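Local coordinates for EF0056 (Enterococcus faecalis, PDB 6ORI), which is of unknown function but, as the N-terminal part of an enterococcal surface protein with immunoglobulin-like character, is probably linked to biofilm formation, at residues S13-T18 against T395-L400; F36-I41 against G188-D193; D75-Q80 against D163-R168. All blocks are in the same frame, centred on the assembly; numbering follows the deposited sequence. Where two conformers were deposited one is given.

Interaction 1 of 3, residues S13-T18 against T395-L400; sequences SASGNT and TGYYYL. With CA (calcium ion), chain B.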
loop_
_atom_site.group_PDB
_atom_site.type_symbol
_atom_site.label_atom_id
_atom_site.label_comp_id
_atom_site.label_asym_id
_atom_site.label_seq_id
_atom_site.Cartn_x
_atom_site.Cartn_y
_atom_site.Cartn_z
ATOM N N SER A 13 -12.084 -6.278 -3.806
ATOM C CA SER A 13 -11.432 -4.970 -3.739
ATOM C C SER A 13 -10.286 -4.947 -2.729
ATOM O O SER A 13 -10.273 -5.707 -1.745
ATOM C CB SER A 13 -12.444 -3.885 -3.367
ATOM O OG SER A 13 -13.452 -3.770 -4.360
ATOM N N ALA A 14 -9.337 -4.049 -2.949
ATOM C CA ALA A 14 -8.218 -3.917 -2.025
ATOM C C ALA A 14 -8.774 -3.548 -0.657
ATOM O O ALA A 14 -9.665 -2.684 -0.542
ATOM C CB ALA A 14 -7.234 -2.875 -2.523
ATOM N N SER A 15 -8.289 -4.235 0.372
ATOM C CA SER A 15 -8.730 -4.037 1.750
ATOM C C SER A 15 -10.209 -4.373 1.956
ATOM O O SER A 15 -10.748 -4.067 2.998
ATOM C CB SER A 15 -8.418 -2.609 2.239
ATOM O OG SER A 15 -7.018 -2.328 2.211
ATOM N N GLY A 16 -10.854 -5.011 0.981
ATOM C CA GLY A 16 -12.279 -5.305 1.107
ATOM C C GLY A 16 -13.137 -4.055 1.180
ATOM O O GLY A 16 -14.267 -4.105 1.669
ATOM N N ASN A 17 -12.604 -2.936 0.699
ATOM C CA ASN A 17 -13.294 -1.656 0.766
ATOM C C ASN A 17 -14.590 -1.762 -0.013
ATOM O O ASN A 17 -14.596 -2.195 -1.163
ATOM C CB ASN A 17 -12.385 -0.568 0.193
ATOM C CG ASN A 17 -12.995 0.805 0.278
ATOM O OD1 ASN A 17 -13.518 1.199 1.319
ATOM N ND2 ASN A 17 -12.927 1.547 -0.818
ATOM N N THR A 18 -15.682 -1.330 0.609
ATOM C CA THR A 18 -17.011 -1.608 0.077
ATOM C C THR A 18 -17.490 -0.588 -0.955
ATOM O O THR A 18 -18.209 -0.947 -1.890
ATOM C CB THR A 18 -18.043 -1.708 1.210
ATOM O OG1 THR A 18 -17.954 -0.549 2.050
ATOM C CG2 THR A 18 -17.788 -2.960 2.047
ATOM N N THR A 395 2.039 -0.998 6.562
ATOM C CA THR A 395 0.914 -1.561 7.282
ATOM C C THR A 395 -0.321 -1.379 6.455
ATOM O O THR A 395 -0.464 -0.383 5.744
ATOM C CB THR A 395 0.745 -0.953 8.686
ATOM O OG1 THR A 395 -0.325 -1.599 9.375
ATOM C CG2 THR A 395 0.468 0.546 8.626
ATOM N N GLY A 396 -1.207 -2.356 6.525
ATOM C CA GLY A 396 -2.410 -2.329 5.728
ATOM C C GLY A 396 -3.535 -2.938 6.522
ATOM O O GLY A 396 -3.345 -3.413 7.626
ATOM N N TYR A 397 -4.726 -2.875 5.948
ATOM C CA TYR A 397 -5.900 -3.324 6.657
ATOM C C TYR A 397 -6.804 -4.107 5.716
ATOM O O TYR A 397 -6.703 -4.022 4.479
ATOM C CB TYR A 397 -6.645 -2.145 7.313
ATOM C CG TYR A 397 -7.524 -1.368 6.383
ATOM C CD1 TYR A 397 -6.985 -0.513 5.416
ATOM C CD2 TYR A 397 -8.890 -1.517 6.439
ATOM C CE1 TYR A 397 -7.794 0.180 4.556
ATOM C CE2 TYR A 397 -9.708 -0.824 5.569
ATOM C CZ TYR A 397 -9.143 0.009 4.628
ATOM O OH TYR A 397 -9.964 0.683 3.756
ATOM N N TYR A 398 -7.690 -4.885 6.331
ATOM C CA TYR A 398 -8.799 -5.504 5.617
ATOM C C TYR A 398 -10.070 -5.146 6.377
ATOM O O TYR A 398 -10.178 -5.392 7.578
ATOM C CB TYR A 398 -8.639 -7.023 5.496
ATOM C CG TYR A 398 -9.579 -7.582 4.476
ATOM C CD1 TYR A 398 -10.865 -7.973 4.819
ATOM C CD2 TYR A 398 -9.201 -7.661 3.166
ATOM C CE1 TYR A 398 -11.734 -8.446 3.854
ATOM C CE2 TYR A 398 -10.045 -8.145 2.215
ATOM C CZ TYR A 398 -11.305 -8.519 2.557
ATOM O OH TYR A 398 -12.147 -8.985 1.571
ATOM N N TYR A 399 -11.014 -4.522 5.672
ATOM C CA TYR A 399 -12.223 -3.960 6.276
ATOM C C TYR A 399 -13.160 -5.021 6.816
ATOM O O TYR A 399 -13.385 -6.043 6.164
ATOM C CB TYR A 399 -12.984 -3.152 5.237
ATOM C CG TYR A 399 -14.362 -2.671 5.681
ATOM C CD1 TYR A 399 -14.502 -1.706 6.675
ATOM C CD2 TYR A 399 -15.512 -3.145 5.064
ATOM C CE1 TYR A 399 -15.755 -1.260 7.075
ATOM C CE2 TYR A 399 -16.772 -2.697 5.445
ATOM C CZ TYR A 399 -16.889 -1.758 6.448
ATOM O OH TYR A 399 -18.147 -1.319 6.822
ATOM N N LEU A 400 -13.705 -4.754 8.004
ATOM C CA LEU A 400 -14.749 -5.580 8.630
ATOM C C LEU A 400 -15.926 -4.694 9.028
ATOM O O LEU A 400 -15.752 -3.725 9.771
ATOM C CB LEU A 400 -14.205 -6.265 9.878
ATOM C CG LEU A 400 -14.445 -7.767 9.958
ATOM C CD1 LEU A 400 -13.863 -8.484 8.723
ATOM C CD2 LEU A 400 -13.838 -8.294 11.253
HETATM CA CA CA B . -14.684 -2.319 11.165
HETATM O O HOH W 1 -10.867 -8.265 -1.164
HETATM O O HOH W 2 -4.096 -1.865 3.236
HETATM O O HOH W 3 -12.632 0.207 3.727
#

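Interaction 2 of 3, residues F36-I41 against G188-D193; sequences FNPKAI and GYFLTD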
loop_
_atom_site.group_PDB
_atom_site.type_symbol
_atom_site.label_atom_id
_atom_site.label_comp_id
_atom_site.label_asym_id
_atom_site.label_seq_id
_atom_site.Cartn_x
_atom_site.Cartn_y
_atom_site.Cartn_z
ATOM N N PHE A 36 0.674 7.144 -1.836
ATOM C CA PHE A 36 0.259 8.275 -1.012
ATOM C C PHE A 36 0.827 8.067 0.369
ATOM O O PHE A 36 0.552 7.053 1.009
ATOM C CB PHE A 36 -1.270 8.333 -0.961
ATOM C CG PHE A 36 -1.844 9.414 -0.092
ATOM C CD1 PHE A 36 -1.845 10.745 -0.490
ATOM C CD2 PHE A 36 -2.406 9.095 1.116
ATOM C CE1 PHE A 36 -2.397 11.718 0.323
ATOM C CE2 PHE A 36 -2.961 10.083 1.911
ATOM C CZ PHE A 36 -2.944 11.373 1.511
ATOM N N ASN A 37 1.642 9.021 0.820
ATOM C CA ASN A 37 2.362 8.863 2.079
ATOM C C ASN A 37 2.070 10.039 3.016
ATOM O O ASN A 37 2.782 11.039 3.012
ATOM C CB ASN A 37 3.863 8.753 1.850
ATOM C CG ASN A 37 4.618 8.518 3.154
ATOM O OD1 ASN A 37 4.041 8.070 4.134
ATOM N ND2 ASN A 37 5.885 8.856 3.162
ATOM N N PRO A 38 1.022 9.900 3.834
ATOM C CA PRO A 38 0.659 10.938 4.804
ATOM C C PRO A 38 1.407 10.779 6.120
ATOM O O PRO A 38 1.740 9.639 6.527
ATOM C CB PRO A 38 -0.839 10.671 5.028
ATOM C CG PRO A 38 -0.957 9.180 4.923
ATOM C CD PRO A 38 0.079 8.763 3.878
ATOM N N LYS A 39 1.655 11.894 6.789
ATOM C CA LYS A 39 2.175 11.840 8.146
ATOM C C LYS A 39 1.134 11.225 9.084
ATOM O O LYS A 39 -0.076 11.277 8.834
ATOM C CB LYS A 39 2.509 13.245 8.627
ATOM C CG LYS A 39 3.690 13.877 7.933
ATOM C CD LYS A 39 4.973 13.122 8.217
ATOM C CE LYS A 39 6.151 13.856 7.639
ATOM N NZ LYS A 39 7.140 12.910 7.059
ATOM N N ALA A 40 1.598 10.644 10.182
ATOM C CA ALA A 40 0.690 10.143 11.211
ATOM C C ALA A 40 -0.117 11.259 11.876
ATOM O O ALA A 40 0.397 12.373 12.052
ATOM C CB ALA A 40 1.483 9.397 12.262
ATOM N N ILE A 41 -1.371 10.961 12.206
ATOM C CA ILE A 41 -2.275 11.921 12.854
ATOM C C ILE A 41 -2.124 11.728 14.353
ATOM O O ILE A 41 -2.949 11.080 15.004
ATOM C CB ILE A 41 -3.748 11.753 12.413
ATOM C CG1 ILE A 41 -3.856 11.664 10.882
ATOM C CG2 ILE A 41 -4.567 12.923 12.910
ATOM C CD1 ILE A 41 -5.291 11.364 10.360
ATOM N N GLY A 188 -4.616 2.209 1.859
ATOM C CA GLY A 188 -4.008 2.161 3.178
ATOM C C GLY A 188 -4.864 2.888 4.193
ATOM O O GLY A 188 -6.014 3.179 3.907
ATOM N N TYR A 189 -4.307 3.122 5.372
ATOM C CA TYR A 189 -5.014 3.825 6.423
ATOM C C TYR A 189 -4.149 4.824 7.128
ATOM O O TYR A 189 -2.936 4.678 7.192
ATOM C CB TYR A 189 -5.694 2.870 7.421
ATOM C CG TYR A 189 -4.736 2.068 8.279
ATOM C CD1 TYR A 189 -4.145 0.900 7.805
ATOM C CD2 TYR A 189 -4.409 2.482 9.553
ATOM C CE1 TYR A 189 -3.264 0.179 8.592
ATOM C CE2 TYR A 189 -3.533 1.770 10.345
ATOM C CZ TYR A 189 -2.971 0.623 9.859
ATOM O OH TYR A 189 -2.086 -0.078 10.664
ATOM N N PHE A 190 -4.761 5.898 7.610
ATOM C CA PHE A 190 -4.049 6.893 8.383
ATOM C C PHE A 190 -3.698 6.383 9.762
ATOM O O PHE A 190 -4.541 5.848 10.465
ATOM C CB PHE A 190 -4.902 8.174 8.510
ATOM C CG PHE A 190 -5.109 8.927 7.212
ATOM C CD1 PHE A 190 -4.202 9.870 6.790
ATOM C CD2 PHE A 190 -6.251 8.707 6.445
ATOM C CE1 PHE A 190 -4.417 10.561 5.602
ATOM C CE2 PHE A 190 -6.464 9.416 5.271
ATOM C CZ PHE A 190 -5.545 10.350 4.871
ATOM N N LEU A 191 -2.446 6.570 10.137
ATOM C CA LEU A 191 -1.984 6.196 11.473
ATOM C C LEU A 191 -2.363 7.239 12.489
ATOM O O LEU A 191 -2.415 8.438 12.199
ATOM C CB LEU A 191 -0.468 6.026 11.499
ATOM C CG LEU A 191 0.104 5.005 10.533
ATOM C CD1 LEU A 191 1.603 4.922 10.751
ATOM C CD2 LEU A 191 -0.535 3.655 10.723
ATOM N N THR A 192 -2.626 6.779 13.699
ATOM C CA THR A 192 -3.012 7.648 14.786
ATOM C C THR A 192 -2.267 7.172 16.022
ATOM O O THR A 192 -1.417 6.295 15.930
ATOM C CB THR A 192 -4.509 7.578 15.022
ATOM O OG1 THR A 192 -4.870 6.249 15.414
ATOM C CG2 THR A 192 -5.277 7.952 13.765
ATOM N N ASP A 193 -2.582 7.750 17.178
ATOM C CA ASP A 193 -1.827 7.465 18.393
ATOM C C ASP A 193 -2.134 6.088 18.972
ATOM O O ASP A 193 -1.494 5.660 19.933
ATOM C CB ASP A 193 -2.085 8.547 19.450
ATOM C CG ASP A 193 -1.122 9.718 19.337
ATOM O OD1 ASP A 193 0.105 9.477 19.249
ATOM O OD2 ASP A 193 -1.591 10.880 19.335
HETATM O O HOH W 4 -0.988 8.568 8.621
HETATM O O HOH W 5 -4.437 10.250 17.068
#

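Interaction 3 of 3, residues D75-Q80 against D163-R168; sequences DERLAQ and DRLMYR. With CA (calcium ion), chain B.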
loop_
_atom_site.group_PDB
_atom_site.type_symbol
_atom_site.label_atom_id
_atom_site.label_comp_id
_atom_site.label_asym_id
_atom_site.label_seq_id
_atom_site.Cartn_x
_atom_site.Cartn_y
_atom_site.Cartn_z
ATOM N N ASP A 75 -11.396 8.486 3.154
ATOM C CA ASP A 75 -12.479 8.068 4.010
ATOM C C ASP A 75 -13.558 9.125 4.074
ATOM O O ASP A 75 -13.250 10.286 4.340
ATOM C CB ASP A 75 -11.915 7.796 5.398
ATOM C CG ASP A 75 -12.811 6.939 6.218
ATOM O OD1 ASP A 75 -13.899 7.422 6.601
ATOM O OD2 ASP A 75 -12.421 5.784 6.503
ATOM N N GLU A 76 -14.805 8.727 3.878
ATOM C CA GLU A 76 -15.924 9.665 3.947
ATOM C C GLU A 76 -15.936 10.465 5.243
ATOM O O GLU A 76 -16.363 11.640 5.261
ATOM C CB GLU A 76 -17.256 8.919 3.807
ATOM C CG GLU A 76 -17.537 8.367 2.417
ATOM C CD GLU A 76 -17.957 9.447 1.415
ATOM O OE1 GLU A 76 -18.353 9.078 0.288
ATOM O OE2 GLU A 76 -17.898 10.655 1.749
ATOM N N ARG A 77 -15.489 9.857 6.339
ATOM C CA ARG A 77 -15.545 10.515 7.634
ATOM C C ARG A 77 -14.584 11.691 7.701
ATOM O O ARG A 77 -14.801 12.632 8.464
ATOM C CB ARG A 77 -15.251 9.498 8.747
ATOM C CG ARG A 77 -16.363 8.464 8.890
ATOM C CD ARG A 77 -15.963 7.291 9.784
ATOM N NE ARG A 77 -14.865 6.536 9.195
ATOM C CZ ARG A 77 -14.087 5.681 9.852
ATOM N NH1 ARG A 77 -14.282 5.432 11.145
ATOM N NH2 ARG A 77 -13.107 5.068 9.221
ATOM N N LEU A 78 -13.492 11.639 6.933
ATOM C CA LEU A 78 -12.602 12.782 6.773
ATOM C C LEU A 78 -13.075 13.684 5.654
ATOM O O LEU A 78 -13.016 14.908 5.780
ATOM C CB LEU A 78 -11.152 12.344 6.473
ATOM C CG LEU A 78 -10.450 11.592 7.580
ATOM C CD1 LEU A 78 -9.083 11.159 7.083
ATOM C CD2 LEU A 78 -10.332 12.475 8.801
ATOM N N ALA A 79 -13.485 13.092 4.542
ATOM C CA ALA A 79 -13.800 13.846 3.340
ATOM C C ALA A 79 -14.866 14.909 3.595
ATOM O O ALA A 79 -14.815 16.014 3.026
ATOM C CB ALA A 79 -14.251 12.900 2.236
ATOM N N GLN A 80 -15.819 14.614 4.465
ATOM C CA GLN A 80 -16.895 15.556 4.744
ATOM C C GLN A 80 -16.382 16.906 5.250
ATOM O O GLN A 80 -17.083 17.909 5.129
ATOM C CB GLN A 80 -17.863 14.942 5.752
ATOM C CG GLN A 80 -17.238 14.723 7.108
ATOM C CD GLN A 80 -18.188 14.128 8.144
ATOM O OE1 GLN A 80 -19.361 14.483 8.192
ATOM N NE2 GLN A 80 -17.667 13.221 8.983
ATOM N N ASP A 163 -13.273 1.091 12.745
ATOM C CA ASP A 163 -13.099 1.303 11.301
ATOM C C ASP A 163 -11.915 2.262 11.116
ATOM O O ASP A 163 -11.986 3.455 11.461
ATOM C CB ASP A 163 -14.337 1.953 10.662
ATOM C CG ASP A 163 -15.461 0.977 10.348
ATOM O OD1 ASP A 163 -15.273 -0.242 10.391
ATOM O OD2 ASP A 163 -16.561 1.464 9.989
ATOM N N ARG A 164 -10.816 1.775 10.568
ATOM C CA ARG A 164 -9.676 2.646 10.310
ATOM C C ARG A 164 -10.007 3.653 9.201
ATOM O O ARG A 164 -10.842 3.389 8.351
ATOM C CB ARG A 164 -8.445 1.822 9.929
ATOM C CG ARG A 164 -8.041 0.758 10.961
ATOM C CD ARG A 164 -7.838 1.350 12.339
ATOM N NE ARG A 164 -6.941 2.503 12.357
ATOM C CZ ARG A 164 -5.741 2.558 12.947
ATOM N NH1 ARG A 164 -5.040 3.697 12.885
ATOM N NH2 ARG A 164 -5.236 1.495 13.583
ATOM N N LEU A 165 -9.334 4.793 9.238
ATOM C CA LEU A 165 -9.531 5.869 8.262
ATOM C C LEU A 165 -8.752 5.562 7.009
ATOM O O LEU A 165 -7.527 5.627 6.991
ATOM C CB LEU A 165 -9.077 7.214 8.814
ATOM C CG LEU A 165 -9.844 7.737 10.034
ATOM C CD1 LEU A 165 -9.044 8.875 10.683
ATOM C CD2 LEU A 165 -11.250 8.185 9.673
ATOM N N MET A 166 -9.469 5.226 5.958
ATOM C CA MET A 166 -8.836 4.781 4.746
ATOM C C MET A 166 -8.452 5.874 3.776
ATOM O O MET A 166 -8.969 7.005 3.813
ATOM C CB MET A 166 -9.738 3.775 4.050
ATOM C CG MET A 166 -10.983 4.352 3.410
ATOM S SD MET A 166 -10.785 5.089 1.763
ATOM C CE MET A 166 -10.536 3.620 0.801
ATOM N N TYR A 167 -7.529 5.516 2.892
ATOM C CA TYR A 167 -7.277 6.273 1.673
ATOM C C TYR A 167 -7.018 5.280 0.548
ATOM O O TYR A 167 -6.600 4.148 0.799
ATOM C CB TYR A 167 -6.101 7.224 1.828
ATOM C CG TYR A 167 -4.793 6.600 2.233
ATOM C CD1 TYR A 167 -3.992 5.928 1.323
ATOM C CD2 TYR A 167 -4.337 6.730 3.533
ATOM C CE1 TYR A 167 -2.775 5.365 1.737
ATOM C CE2 TYR A 167 -3.135 6.202 3.939
ATOM C CZ TYR A 167 -2.361 5.537 3.042
ATOM O OH TYR A 167 -1.163 5.020 3.491
ATOM N N ARG A 168 -7.299 5.691 -0.684
ATOM C CA ARG A 168 -6.943 4.920 -1.873
ATOM C C ARG A 168 -6.419 5.872 -2.926
ATOM O O ARG A 168 -7.092 6.854 -3.257
ATOM C CB ARG A 168 -8.158 4.155 -2.404
ATOM C CG ARG A 168 -7.909 3.363 -3.703
ATOM C CD ARG A 168 -9.217 2.954 -4.374
ATOM N NE ARG A 168 -9.042 1.894 -5.356
ATOM C CZ ARG A 168 -9.889 1.625 -6.345
ATOM N NH1 ARG A 168 -10.975 2.354 -6.545
ATOM N NH2 ARG A 168 -9.630 0.603 -7.145
HETATM CA CA CA B . -14.684 -2.319 11.165
#

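Interaction 1 of 3, residues S13-T18 against T395-L400
Ser15 and Gly16, both with positive phi, form a tight double turn held between the rings of two consecutive tyrosines, Tyr397 and Tyr398. The turns overlap, type II over Ser13-Gly16 and type I' over Ala14-Asn17. They pack on strand 394-398, an outer strand of a four-stranded antiparallel sheet in what is probably an immunoglobulin-like domain, so the start of the modelled chain rests against its far end.

Tyr397 and Tyr398 point their rings to opposite sides of the strand. With CG between the backbone N and the carbonyl carbon (chi1 80°), the Tyr397 ring folds back over the serine, and Ser15 CB makes a CH-pi contact 3.8 Å from its centroid. The Tyr398 ring takes the other side: Gly16 CA lies 4.1 Å from its centroid, off-centre, and Ser15 C also sits over that face.

Two direct bonds hold the turn to the strand and the residue after it. Tyr399 N gives an almost straight bond to Ser15 O (2.7 Å, 172° at the hydrogen), and Ser15 OG donates to Tyr397 O at 2.8 Å. Thr218 of strand 211-221 also bonds Tyr397 O. One residue beyond Tyr399, Leu400 O binds the calcium ion at 2.2 Å, alongside Ser162, Asp163, Gly372, Asp374 and Asp402.

Water adds further links. One molecule donates to Ser13 O and accepts from Tyr398 OH. Another, in the plane of the Tyr397 ring, joins Tyr397 OH (2.7 Å) to Asn17 OD1 (2.8 Å), while Asn17 ND2 turns to Gln20.

Interaction 2 of 3, residues F36-I41 against G188-D193
Residues 36-41 and 190-193 run in nearly the same direction, 25° apart end to end, joined by one direct backbone hydrogen bond from Ile41 N to Leu191 O (2.7 Å, 162° at the hydrogen). Both segments have left their strands there: two loops that follow strands 31-38 and 184-189, probably at the edge of an immunoglobulin-like sandwich, pair without forming a sheet. Water carries the pairing to each side of that bond: one molecule spans Lys39 O and Leu191 N, a second spans Ile41 O and Asp193 N. Thr192 CA adds a CA-H...O contact to Ile41 O at 3.4 Å.

Phe190 is the hub of the side-chain packing, meeting three residues of 36-41 in turn. Its CG stands anti to the carbonyl carbon (chi1 -68°), which lays the ring back along the other segment towards Phe36. Ile41 CD1 reaches Phe190 CB at 3.7 Å, near the root of the ring; Pro38 CB touches Phe190 CE1 at 3.6 Å, halfway out; and Phe190 CZ, at the far end, meets the edge of the Phe36 ring at CE2, 3.9 Å away. Tyr167 meets both phenyl rings edge-to-face, and Ile51 of strand 50-59 touches Pro38, Ile41 and Phe190. Towards the surface, Ala40 CB rests 4.0 Å from Leu191 CB.

The chemistry therefore splits along the contact: the phenyl, proline and isoleucine groups extend the hydrophobic interior where the strands diverge, while between the two segments the backbones are joined by one direct bond and two water bridges.

Interaction 3 of 3, residues D75-Q80 against D163-R168
The Arg77 guanidinium has Leu165 CD2 over one face, 3.6 Å from its plane and displaced from the centre, and oxygens round its edge: Asp75 OD1, Asp163 O and Arg164 O. NH1 and NH2 both donate end-on to Asp163 O, each at 3.0 Å. On the other edge NE and NH2 grip the Asp75 carboxylate side-on, NE reaching OD1 and NH2 forming a salt bridge with OD2 at 2.9 Å. The bend at chi3 (-64°) turns the arginine back onto this aspartate. Past helix 157-162, the calcium ion is bound by Asp163 OD1.

Asp75 is the N-cap of helix 76-79. OD1 takes the capping bond from Arg77 N on its anti lone pair; OD2 uses its own anti lone pair for Met166 N at 3.1 Å. Each oxygen thus has two donors, which should favour the charged carboxylate. Asp75 N returns a bond to Met166 O (2.9 Å).

The hub ties the short helix, at the end of strand 68-74, to the segment that leads into the neighbouring strand 166-173. Helix 148-155 packs against both partners, Ile155 touching Arg77 and Phe152 touching Leu165.

Interaction 3 is the most buried of the three and the most ionic, with one aspartate and one arginine joining helix 76-79 to the segment that leads into strand 166-173. Interactions 2 and 3 share a sheet: strands 184-189 and 166-173 are neighbours, and Phe190 N probably bonds Leu165 O. Interaction 2 is less buried than interaction 3 and has no charged pair across it. Interaction 1, partly buried, relies on tyrosine faces and turns, and brings in a different sheet through strand 394-398; Thr395 OG1 probably bonds Tyr189 OH of interaction 2. Interactions 1 and 3 converge at the calcium ion, which links Leu400 to the 163-168 segment.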